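Side-chain contacts in transcriptional regulator (Rhodococcus sp., PDB 2O0Y), which probably binds DNA and regulates transcription as a member of the IclR family: residues T244-A247 with A248-S252; E98-D101 with I102-L106; K52-V55 with V56-V59; P80-L83 with R84-R87. All coordinates share one frame; numbering follows the deposited sequence.

Interaction 1. Residues T244-A247 with A248-S252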
loop_
_atom_site.group_PDB
_atom_site.type_symbol
_atom_site.label_atom_id
_atom_site.label_comp_id
_atom_site.label_asym_id
_atom_site.label_seq_id
_atom_site.Cartn_x
_atom_site.Cartn_y
_atom_site.Cartn_z
ATOM N N THR B 244 0.869 -5.563 31.185
ATOM C CA THR B 244 0.588 -5.087 29.835
ATOM C C THR B 244 0.810 -3.589 29.759
ATOM O O THR B 244 1.262 -3.077 28.746
ATOM C CB THR B 244 -0.809 -5.505 29.369
ATOM O OG1 THR B 244 -0.928 -6.913 29.544
ATOM C CG2 THR B 244 -0.999 -5.231 27.864
ATOM N N ARG B 245 0.515 -2.876 30.843
ATOM C CA ARG B 245 0.735 -1.418 30.888
ATOM C C ARG B 245 2.194 -1.104 30.721
ATOM O O ARG B 245 2.527 -0.229 29.954
ATOM C CB ARG B 245 0.286 -0.815 32.236
ATOM C CG ARG B 245 0.342 0.700 32.218
ATOM C CD ARG B 245 0.070 1.320 33.630
ATOM N NE ARG B 245 -1.296 1.079 34.097
ATOM C CZ ARG B 245 -2.381 1.695 33.627
ATOM N NH1 ARG B 245 -2.275 2.598 32.659
ATOM N NH2 ARG B 245 -3.579 1.436 34.138
ATOM N N ALA B 246 3.058 -1.796 31.464
ATOM C CA ALA B 246 4.513 -1.561 31.383
ATOM C C ALA B 246 5.044 -1.868 29.995
ATOM O O ALA B 246 5.853 -1.122 29.467
ATOM C CB ALA B 246 5.247 -2.392 32.416
ATOM N N ALA B 247 4.609 -2.986 29.425
ATOM C CA ALA B 247 5.081 -3.417 28.090
ATOM C C ALA B 247 4.690 -2.405 27.049
ATOM O O ALA B 247 5.495 -2.042 26.175
ATOM C CB ALA B 247 4.447 -4.779 27.754
ATOM N N ALA B 248 3.438 -1.958 27.097
ATOM C CA ALA B 248 2.972 -0.950 26.125
ATOM C C ALA B 248 3.827 0.334 26.216
ATOM O O ALA B 248 4.248 0.928 25.216
ATOM C CB ALA B 248 1.477 -0.642 26.364
ATOM N N GLU B 249 4.097 0.756 27.439
ATOM C CA GLU B 249 4.861 1.971 27.675
ATOM C C GLU B 249 6.248 1.791 27.054
ATOM O O GLU B 249 6.728 2.678 26.359
ATOM C CB GLU B 249 4.976 2.230 29.178
ATOM C CG GLU B 249 3.640 2.673 29.813
ATOM C CD GLU B 249 3.688 2.938 31.336
ATOM O OE1 GLU B 249 4.741 2.667 31.983
ATOM O OE2 GLU B 249 2.646 3.410 31.886
ATOM N N GLU B 250 6.889 0.654 27.339
ATOM C CA GLU B 250 8.239 0.334 26.835
ATOM C C GLU B 250 8.288 0.257 25.311
ATOM O O GLU B 250 9.207 0.747 24.707
ATOM C CB GLU B 250 8.715 -0.984 27.426
ATOM C CG GLU B 250 9.028 -0.880 28.948
ATOM C CD GLU B 250 9.070 -2.217 29.648
ATOM O OE1 GLU B 250 9.329 -3.236 29.001
ATOM O OE2 GLU B 250 8.846 -2.259 30.878
ATOM N N ILE B 251 7.298 -0.402 24.703
ATOM C CA ILE B 251 7.203 -0.529 23.232
ATOM C C ILE B 251 6.965 0.844 22.568
ATOM O O ILE B 251 7.583 1.184 21.537
ATOM C CB ILE B 251 6.073 -1.569 22.848
ATOM C CG1 ILE B 251 6.521 -2.993 23.207
ATOM C CG2 ILE B 251 5.749 -1.492 21.389
ATOM C CD1 ILE B 251 5.320 -3.990 23.220
ATOM N N SER B 252 6.090 1.654 23.144
ATOM C CA SER B 252 5.864 2.981 22.606
ATOM C C SER B 252 7.154 3.808 22.758
ATOM O O SER B 252 7.491 4.584 21.864
ATOM C CB SER B 252 4.688 3.685 23.288
ATOM O OG SER B 252 3.454 3.093 22.907
HETATM O O HOH W 1 0.329 3.733 31.009
#
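The carbonyls of Thr244, Arg245, Ala246 and Ala247 accept in turn the amides of Ala248, Glu249, Glu250 and Ile251, the regular i to i+4 ladder of helix 237-254; its shortest rung runs from Ile251 N to Ala247 O, 2.8 Å. On the outer side of the helix, Arg245 and Glu249 reach past one another without touching through their charged atoms: Arg245 NH1 stays 5.0 Å from Glu249 OE2, and the two charged planes are turned 53° apart. A water bridges them instead. It lies in the plane of the guanidinium, at its edge, accepts from Arg245 NH1 at 3.3 Å and donates to Glu249 OE2. The carboxylate meets the arginine's aliphatic part, with Glu249 OE2 3.6 Å from Arg245 CG. Glu249 CG stands beside its own backbone N (chi1 -71°), which lays this methylene against Arg245 O at 3.1 Å. Glu250 repeats the pose one residue later, its extended chain running back along the helix until OE2 is 3.9 Å from Ala246 CB. On the inner side Ala247 and Ile251 both rest on Leu223 of the sheet, and Ile251 CD1 also lies 3.5 Å from the backbone at Ala247 O. Ala248 touches Phe210, while Thr244 OG1 turns back to hydrogen-bond Tyr240 O. Ala247 and Ala248, both small, are consistent with close packing of this helix against the sheet and, through Ala247, helix 97-110. Arg245 and Glu249 would attract each other only at longer range and through the water, probably a weak and easily rearranged coupling.

Interaction 2. Residues E98-D101 with I102-L106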
loop_
_atom_site.group_PDB
_atom_site.type_symbol
_atom_site.label_atom_id
_atom_site.label_comp_id
_atom_site.label_asym_id
_atom_site.label_seq_id
_atom_site.Cartn_x
_atom_site.Cartn_y
_atom_site.Cartn_z
ATOM N N GLU B 98 13.730 -5.836 19.824
ATOM C CA GLU B 98 13.508 -5.480 21.249
ATOM C C GLU B 98 12.044 -5.375 21.621
ATOM O O GLU B 98 11.688 -5.604 22.768
ATOM C CB GLU B 98 14.144 -4.142 21.607
ATOM C CG GLU B 98 15.648 -4.197 21.804
ATOM C CD GLU B 98 16.207 -2.893 22.391
ATOM O OE1 GLU B 98 15.503 -1.835 22.292
ATOM O OE2 GLU B 98 17.358 -2.935 22.926
ATOM N N VAL B 99 11.199 -4.992 20.666
ATOM C CA VAL B 99 9.751 -5.008 20.903
ATOM C C VAL B 99 9.243 -6.467 20.947
ATOM O O VAL B 99 8.435 -6.840 21.794
ATOM C CB VAL B 99 9.043 -4.216 19.801
ATOM C CG1 VAL B 99 7.533 -4.597 19.699
ATOM C CG2 VAL B 99 9.305 -2.658 19.993
ATOM N N VAL B 100 9.696 -7.306 20.036
ATOM C CA VAL B 100 9.355 -8.747 20.121
ATOM C C VAL B 100 9.803 -9.368 21.457
ATOM O O VAL B 100 9.012 -10.068 22.104
ATOM C CB VAL B 100 9.858 -9.530 18.916
ATOM C CG1 VAL B 100 9.364 -10.949 18.987
ATOM C CG2 VAL B 100 9.295 -8.869 17.622
ATOM N N ASP B 101 11.014 -9.069 21.909
ATOM C CA ASP B 101 11.446 -9.502 23.265
ATOM C C ASP B 101 10.443 -9.076 24.346
ATOM O O ASP B 101 10.068 -9.878 25.209
ATOM C CB ASP B 101 12.819 -8.938 23.650
ATOM C CG ASP B 101 13.929 -9.469 22.787
ATOM O OD1 ASP B 101 13.726 -10.493 22.109
ATOM O OD2 ASP B 101 15.014 -8.826 22.773
ATOM N N ILE B 102 9.996 -7.825 24.315
ATOM C CA ILE B 102 9.039 -7.366 25.350
ATOM C C ILE B 102 7.737 -8.153 25.257
ATOM O O ILE B 102 7.176 -8.526 26.262
ATOM C CB ILE B 102 8.760 -5.827 25.237
ATOM C CG1 ILE B 102 9.986 -5.017 25.685
ATOM C CG2 ILE B 102 7.534 -5.427 26.044
ATOM C CD1 ILE B 102 9.969 -3.548 25.127
HETATM N N MSE B 103 7.252 -8.418 24.055
HETATM C CA MSE B 103 5.990 -9.149 23.868
HETATM C C MSE B 103 6.160 -10.585 24.341
HETATM O O MSE B 103 5.256 -11.192 24.928
HETATM C CB MSE B 103 5.623 -9.131 22.380
HETATM C CG MSE B 103 5.314 -7.766 21.820
HETATM SE SE MSE B 103 4.976 -7.860 19.857
HETATM C CE MSE B 103 3.475 -9.145 19.752
ATOM N N ARG B 104 7.316 -11.152 24.045
ATOM C CA ARG B 104 7.608 -12.521 24.465
ATOM C C ARG B 104 7.622 -12.611 25.983
ATOM O O ARG B 104 6.979 -13.498 26.583
ATOM C CB ARG B 104 8.951 -13.000 23.850
ATOM C CG ARG B 104 9.115 -14.491 23.937
ATOM C CD ARG B 104 10.534 -14.928 23.566
ATOM N NE ARG B 104 10.785 -14.565 22.149
ATOM C CZ ARG B 104 11.637 -13.630 21.735
ATOM N NH1 ARG B 104 11.747 -13.420 20.430
ATOM N NH2 ARG B 104 12.389 -12.924 22.601
ATOM N N GLN B 105 8.285 -11.655 26.637
ATOM C CA GLN B 105 8.305 -11.678 28.098
ATOM C C GLN B 105 6.901 -11.477 28.710
ATOM O O GLN B 105 6.519 -12.125 29.692
ATOM C CB GLN B 105 9.332 -10.667 28.633
ATOM C CG GLN B 105 9.542 -10.746 30.144
ATOM C CD GLN B 105 10.138 -12.076 30.571
ATOM O OE1 GLN B 105 11.066 -12.576 29.936
ATOM N NE2 GLN B 105 9.596 -12.662 31.653
ATOM N N LEU B 106 6.122 -10.593 28.135
ATOM C CA LEU B 106 4.721 -10.371 28.545
ATOM C C LEU B 106 3.950 -11.675 28.432
ATOM O O LEU B 106 3.159 -12.014 29.324
ATOM C CB LEU B 106 4.052 -9.311 27.610
ATOM C CG LEU B 106 2.603 -8.998 27.982
ATOM C CD1 LEU B 106 2.511 -8.628 29.518
ATOM C CD2 LEU B 106 2.040 -7.902 27.056
HETATM O O HOH W 2 11.944 -12.308 25.708
#
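Asp101 and Arg104 form an i to i+3 salt bridge on helix 97-110, in the IclR C-terminal, GAF-like part of the chain. Arg104 NH2 donates to Asp101 OD1 at 2.8 Å with an N-H...O angle of 155°. The carboxylate oxygen lies at the edge of the guanidinium, in its plane, but is itself met on its anti side, somewhat out of the carboxylate plane; the two flat groups are turned 54° apart. Arg104 CG leaves the backbone opposite its own N (chi1 -165°), and a bend at chi3 then folds the guanidinium back beside the aspartate, so that the two side chains run alongside each other in one direction. A water adds a second link by donating to Asp101 O and accepting from Arg104 NH2 at 3.2 Å. NH2 is therefore gripped twice, once by a charged oxygen and once through the water, which should limit the rotation of the guanidinium. Its other terminal nitrogen, NH1, comes 3.7 Å from Val100 CG1, while Val100 also touches Pro95 in the preceding loop. Beneath this polar surface run the four i to i+4 backbone bonds from Ile102, Met103, Arg104 and Gln105. The inner side of the helix is apolar: Ile102 places CG1 3.4 Å from Glu98 O and reaches Ile254, whereas the selenomethionine Met103 enters the sheet side, touching Val114, Leu116, Ala128 and Cys130. Its CG lies 3.3 Å from Val99 O, and beyond it the selenium SE comes to rest 4.1 Å from Val99 CG1.

Interaction 3. Residues K52-V55 with V56-V59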
loop_
_atom_site.group_PDB
_atom_site.type_symbol
_atom_site.label_atom_id
_atom_site.label_comp_id
_atom_site.label_asym_id
_atom_site.label_seq_id
_atom_site.Cartn_x
_atom_site.Cartn_y
_atom_site.Cartn_z
ATOM N N LYS B 52 19.127 25.515 -8.855
ATOM C CA LYS B 52 17.849 25.211 -9.461
ATOM C C LYS B 52 17.992 24.347 -10.726
ATOM O O LYS B 52 17.226 23.415 -10.905
ATOM C CB LYS B 52 17.105 26.513 -9.765
ATOM C CG LYS B 52 15.656 26.275 -10.204
ATOM C CD LYS B 52 15.132 27.477 -10.857
ATOM C CE LYS B 52 13.645 27.355 -11.029
ATOM N NZ LYS B 52 13.081 28.699 -10.942
ATOM N N THR B 53 18.944 24.665 -11.613
ATOM C CA THR B 53 19.153 23.843 -12.838
ATOM C C THR B 53 19.521 22.377 -12.522
ATOM O O THR B 53 19.103 21.460 -13.227
ATOM C CB THR B 53 20.228 24.456 -13.793
ATOM O OG1 THR B 53 21.476 24.556 -13.085
ATOM C CG2 THR B 53 19.814 25.834 -14.261
ATOM N N THR B 54 20.281 22.168 -11.453
ATOM C CA THR B 54 20.619 20.823 -10.965
ATOM C C THR B 54 19.379 20.126 -10.469
ATOM O O THR B 54 19.124 18.999 -10.867
ATOM C CB THR B 54 21.646 20.903 -9.841
ATOM O OG1 THR B 54 22.790 21.544 -10.365
ATOM C CG2 THR B 54 22.004 19.522 -9.264
ATOM N N VAL B 55 18.582 20.793 -9.627
ATOM C CA VAL B 55 17.312 20.188 -9.178
ATOM C C VAL B 55 16.357 19.883 -10.330
ATOM O O VAL B 55 15.737 18.809 -10.359
ATOM C CB VAL B 55 16.562 21.037 -8.130
ATOM C CG1 VAL B 55 15.274 20.278 -7.680
ATOM C CG2 VAL B 55 17.456 21.246 -6.862
ATOM N N VAL B 56 16.209 20.824 -11.269
ATOM C CA VAL B 56 15.318 20.617 -12.414
ATOM C C VAL B 56 15.746 19.361 -13.176
ATOM O O VAL B 56 14.908 18.539 -13.537
ATOM C CB VAL B 56 15.269 21.866 -13.317
ATOM C CG1 VAL B 56 14.480 21.614 -14.655
ATOM C CG2 VAL B 56 14.708 23.041 -12.567
ATOM N N ARG B 57 17.040 19.203 -13.444
ATOM C CA ARG B 57 17.516 18.018 -14.161
ATOM C C ARG B 57 17.231 16.708 -13.399
ATOM O O ARG B 57 16.815 15.699 -13.979
ATOM C CB ARG B 57 19.003 18.158 -14.450
ATOM C CG ARG B 57 19.718 16.875 -14.847
ATOM C CD ARG B 57 21.088 17.143 -15.535
ATOM N NE ARG B 57 21.981 18.079 -14.818
ATOM C CZ ARG B 57 22.391 18.005 -13.541
ATOM N NH1 ARG B 57 21.960 17.047 -12.708
ATOM N NH2 ARG B 57 23.215 18.949 -13.074
ATOM N N LEU B 58 17.474 16.714 -12.098
ATOM C CA LEU B 58 17.248 15.472 -11.309
ATOM C C LEU B 58 15.784 15.170 -11.204
ATOM O O LEU B 58 15.386 13.992 -11.334
ATOM C CB LEU B 58 17.886 15.557 -9.910
ATOM C CG LEU B 58 19.420 15.610 -9.878
ATOM C CD1 LEU B 58 19.983 16.055 -8.479
ATOM C CD2 LEU B 58 20.020 14.244 -10.294
ATOM N N VAL B 59 14.959 16.207 -11.002
ATOM C CA VAL B 59 13.517 15.987 -10.885
ATOM C C VAL B 59 12.978 15.411 -12.219
ATOM O O VAL B 59 12.216 14.460 -12.202
ATOM C CB VAL B 59 12.787 17.277 -10.456
ATOM C CG1 VAL B 59 11.291 17.156 -10.687
ATOM C CG2 VAL B 59 13.062 17.540 -8.960
#
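Helix 52-64 is the second helix of the helix-turn-helix, and Val55 with Val59, one turn apart, marks the side turned into the small domain. Val55 CG1 and Val59 CG2 meet at 3.7 Å. Val59 has CG1 opposite its backbone N (chi1 165°), which leaves CG2 beside that N and 3.3 Å from Val55 O, the same carbonyl oxygen that receives Val59 N at 2.8 Å. Helix 41-48 covers this pair: Val55 touches Leu41 and Val45, and Val59 touches Leu44, while Leu28 of helix 18-29 also reaches Val55. Thr54 and Leu58 run alongside each other with Thr54 CG2 4.1 Å from Leu58 CD1, and both lean on Arg24. On the exposed side Arg57 bends at chi3 and folds back over Thr54, so that one face of its guanidinium covers Thr54 CA, 3.8 Å from Arg57 NH2. The contact is one of packing rather than a polar link, and Val19 of the second subunit packs on the same arginine, as Val22 of that subunit does on Leu58. Val56, also exposed, presses CG2 close to Lys52 O, 3.0 Å away, and meets Lys52 CG at 4.1 Å, before the lysine chain leads off from the helix. Backbone bonds from Val56, Arg57, Leu58 and Val59 complete the turn. Val55, Leu58 and Val59 face inward with Thr54, while Lys52, Thr53, Val56 and Arg57 are exposed, consistent with the recognition helix of a winged helix-turn-helix DNA-binding domain.

Interaction 4. Residues P80-L83 with R84-R87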
loop_
_atom_site.group_PDB
_atom_site.type_symbol
_atom_site.label_atom_id
_atom_site.label_comp_id
_atom_site.label_asym_id
_atom_site.label_seq_id
_atom_site.Cartn_x
_atom_site.Cartn_y
_atom_site.Cartn_z
ATOM N N PRO B 80 4.343 6.668 -8.734
ATOM C CA PRO B 80 3.857 5.277 -8.655
ATOM C C PRO B 80 4.956 4.251 -8.616
ATOM O O PRO B 80 4.759 3.142 -8.113
ATOM C CB PRO B 80 3.075 5.115 -9.982
ATOM C CG PRO B 80 2.727 6.517 -10.404
ATOM C CD PRO B 80 3.852 7.409 -9.925
ATOM N N GLU B 81 6.159 4.627 -9.094
ATOM C CA GLU B 81 7.290 3.694 -8.973
ATOM C C GLU B 81 7.427 3.171 -7.589
ATOM O O GLU B 81 7.735 2.006 -7.352
ATOM C CB GLU B 81 8.594 4.378 -9.397
ATOM C CG GLU B 81 9.913 3.596 -9.115
ATOM C CD GLU B 81 10.290 2.564 -10.139
ATOM O OE1 GLU B 81 9.458 2.255 -10.993
ATOM O OE2 GLU B 81 11.425 1.993 -10.055
HETATM N N MSE B 82 7.249 4.068 -6.618
HETATM C CA MSE B 82 7.579 3.681 -5.249
HETATM C C MSE B 82 6.638 2.580 -4.748
HETATM O O MSE B 82 6.919 1.900 -3.781
HETATM C CB MSE B 82 7.512 4.921 -4.304
HETATM C CG MSE B 82 8.292 6.146 -4.765
HETATM SE SE MSE B 82 10.205 5.608 -4.913
HETATM C CE MSE B 82 10.267 4.834 -3.198
ATOM N N LEU B 83 5.475 2.467 -5.367
ATOM C CA LEU B 83 4.444 1.487 -4.972
ATOM C C LEU B 83 4.902 0.081 -5.296
ATOM O O LEU B 83 4.331 -0.897 -4.811
ATOM C CB LEU B 83 3.130 1.776 -5.732
ATOM C CG LEU B 83 2.445 3.120 -5.461
ATOM C CD1 LEU B 83 1.164 3.214 -6.315
ATOM C CD2 LEU B 83 2.065 3.222 -3.906
ATOM N N ARG B 84 5.922 -0.050 -6.130
ATOM C CA ARG B 84 6.328 -1.410 -6.503
ATOM C C ARG B 84 7.007 -2.137 -5.379
ATOM O O ARG B 84 7.211 -3.362 -5.485
ATOM C CB ARG B 84 7.207 -1.412 -7.755
ATOM C CG ARG B 84 8.614 -0.933 -7.527
ATOM C CD ARG B 84 9.215 -0.524 -8.914
ATOM N NE ARG B 84 9.562 -1.722 -9.680
ATOM C CZ ARG B 84 9.657 -1.793 -11.011
ATOM N NH1 ARG B 84 9.391 -0.764 -11.771
ATOM N NH2 ARG B 84 9.987 -2.938 -11.574
ATOM N N TRP B 85 7.348 -1.421 -4.283
ATOM C CA TRP B 85 7.930 -2.101 -3.087
ATOM C C TRP B 85 6.945 -2.293 -1.938
ATOM O O TRP B 85 7.308 -2.813 -0.883
ATOM C CB TRP B 85 9.257 -1.421 -2.610
ATOM C CG TRP B 85 10.339 -1.455 -3.677
ATOM C CD1 TRP B 85 11.086 -2.550 -4.044
ATOM C CD2 TRP B 85 10.717 -0.391 -4.570
ATOM N NE1 TRP B 85 11.913 -2.219 -5.118
ATOM C CE2 TRP B 85 11.705 -0.904 -5.444
ATOM C CE3 TRP B 85 10.270 0.925 -4.758
ATOM C CZ2 TRP B 85 12.303 -0.107 -6.437
ATOM C CZ3 TRP B 85 10.878 1.727 -5.697
ATOM C CH2 TRP B 85 11.904 1.216 -6.526
ATOM N N VAL B 86 5.691 -1.879 -2.142
ATOM C CA VAL B 86 4.643 -2.002 -1.138
ATOM C C VAL B 86 4.426 -3.419 -0.691
ATOM O O VAL B 86 4.388 -3.671 0.527
ATOM C CB VAL B 86 3.307 -1.370 -1.606
ATOM C CG1 VAL B 86 2.111 -1.799 -0.719
ATOM C CG2 VAL B 86 3.455 0.137 -1.606
ATOM N N ARG B 87 4.292 -4.346 -1.639
ATOM C CA ARG B 87 4.040 -5.766 -1.258
ATOM C C ARG B 87 5.222 -6.348 -0.495
ATOM O O ARG B 87 5.047 -6.976 0.538
ATOM C CB ARG B 87 3.792 -6.629 -2.519
ATOM C CG ARG B 87 3.423 -8.079 -2.218
ATOM C CD ARG B 87 3.452 -8.949 -3.464
ATOM N NE ARG B 87 2.549 -8.496 -4.525
ATOM C CZ ARG B 87 1.346 -9.023 -4.801
ATOM N NH1 ARG B 87 0.854 -10.037 -4.115
ATOM N NH2 ARG B 87 0.616 -8.519 -5.778
HETATM O O HOH W 3 3.730 -3.529 -4.494
#
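The short helical linker between strand 75-78 and helix 86-92 packs against the second subunit, and Glu81 and Arg84 make the salt bridge in it. Arg84 NH1 donates to Glu81 OE1 at 3.1 Å, the oxygen being met on its syn side and the donor tilted from the guanidinium plane. Arg84 holds CG between its backbone N and carbonyl carbon (chi1 74°), and this lays the methylene over the centre of the Trp85 ring, 3.5 Å above its plane. The same ring meets Glu81 through CH2, 3.6 Å from Glu81 OE2, with the carboxylate nearly perpendicular to the ring. At the edge of the six-membered ring sits the selenium of Met82, 5.3 Å from its centroid, a Met-aromatic contact, with Met82 SE 4.0 Å from Trp85 CZ3. Instead of a full i to i+4 ladder, i to i+3 bonds such as Arg84 N to Glu81 O, 3.0 Å, hold the backbone, the one from Trp85 N to Met82 O being weak. Leu83 CD2 and Val86 CG2 pack alongside at 4.1 Å. Met82 of the second subunit packs on Trp85, whose NE1 makes a weak hydrogen bond to Leu29 O of that subunit. Glu30 of the second subunit lies close to Glu81 OE2, which might raise the proton affinity of one carboxylate; Arg84, salt-bridged to Glu81 and in a long, weak ion pair with that Glu30, probably offsets part of the like charge at this mostly buried dimer contact.

How the interactions relate
Interactions 1 and 2 lie on two helices of the C-terminal domain that pack on each other: Ala247 CB meets Ile102 CG2 at 3.6 Å, and the centres of the two contacts are about 10 Å apart. In both, apolar inner sides back charged outer ones, yet a salt bridge joins the charges in 98-106, whereas a water links them in 244-252. Interactions 3 and 4, with nearest atoms about 11 Å apart, belong to the other end of the chain and both touch the second subunit. Interaction 3 relies on aliphatic packing within the DNA-binding domain, with no salt bridge, whereas interaction 4, the most buried, combines an ion pair with an aromatic ring at the dimer contact.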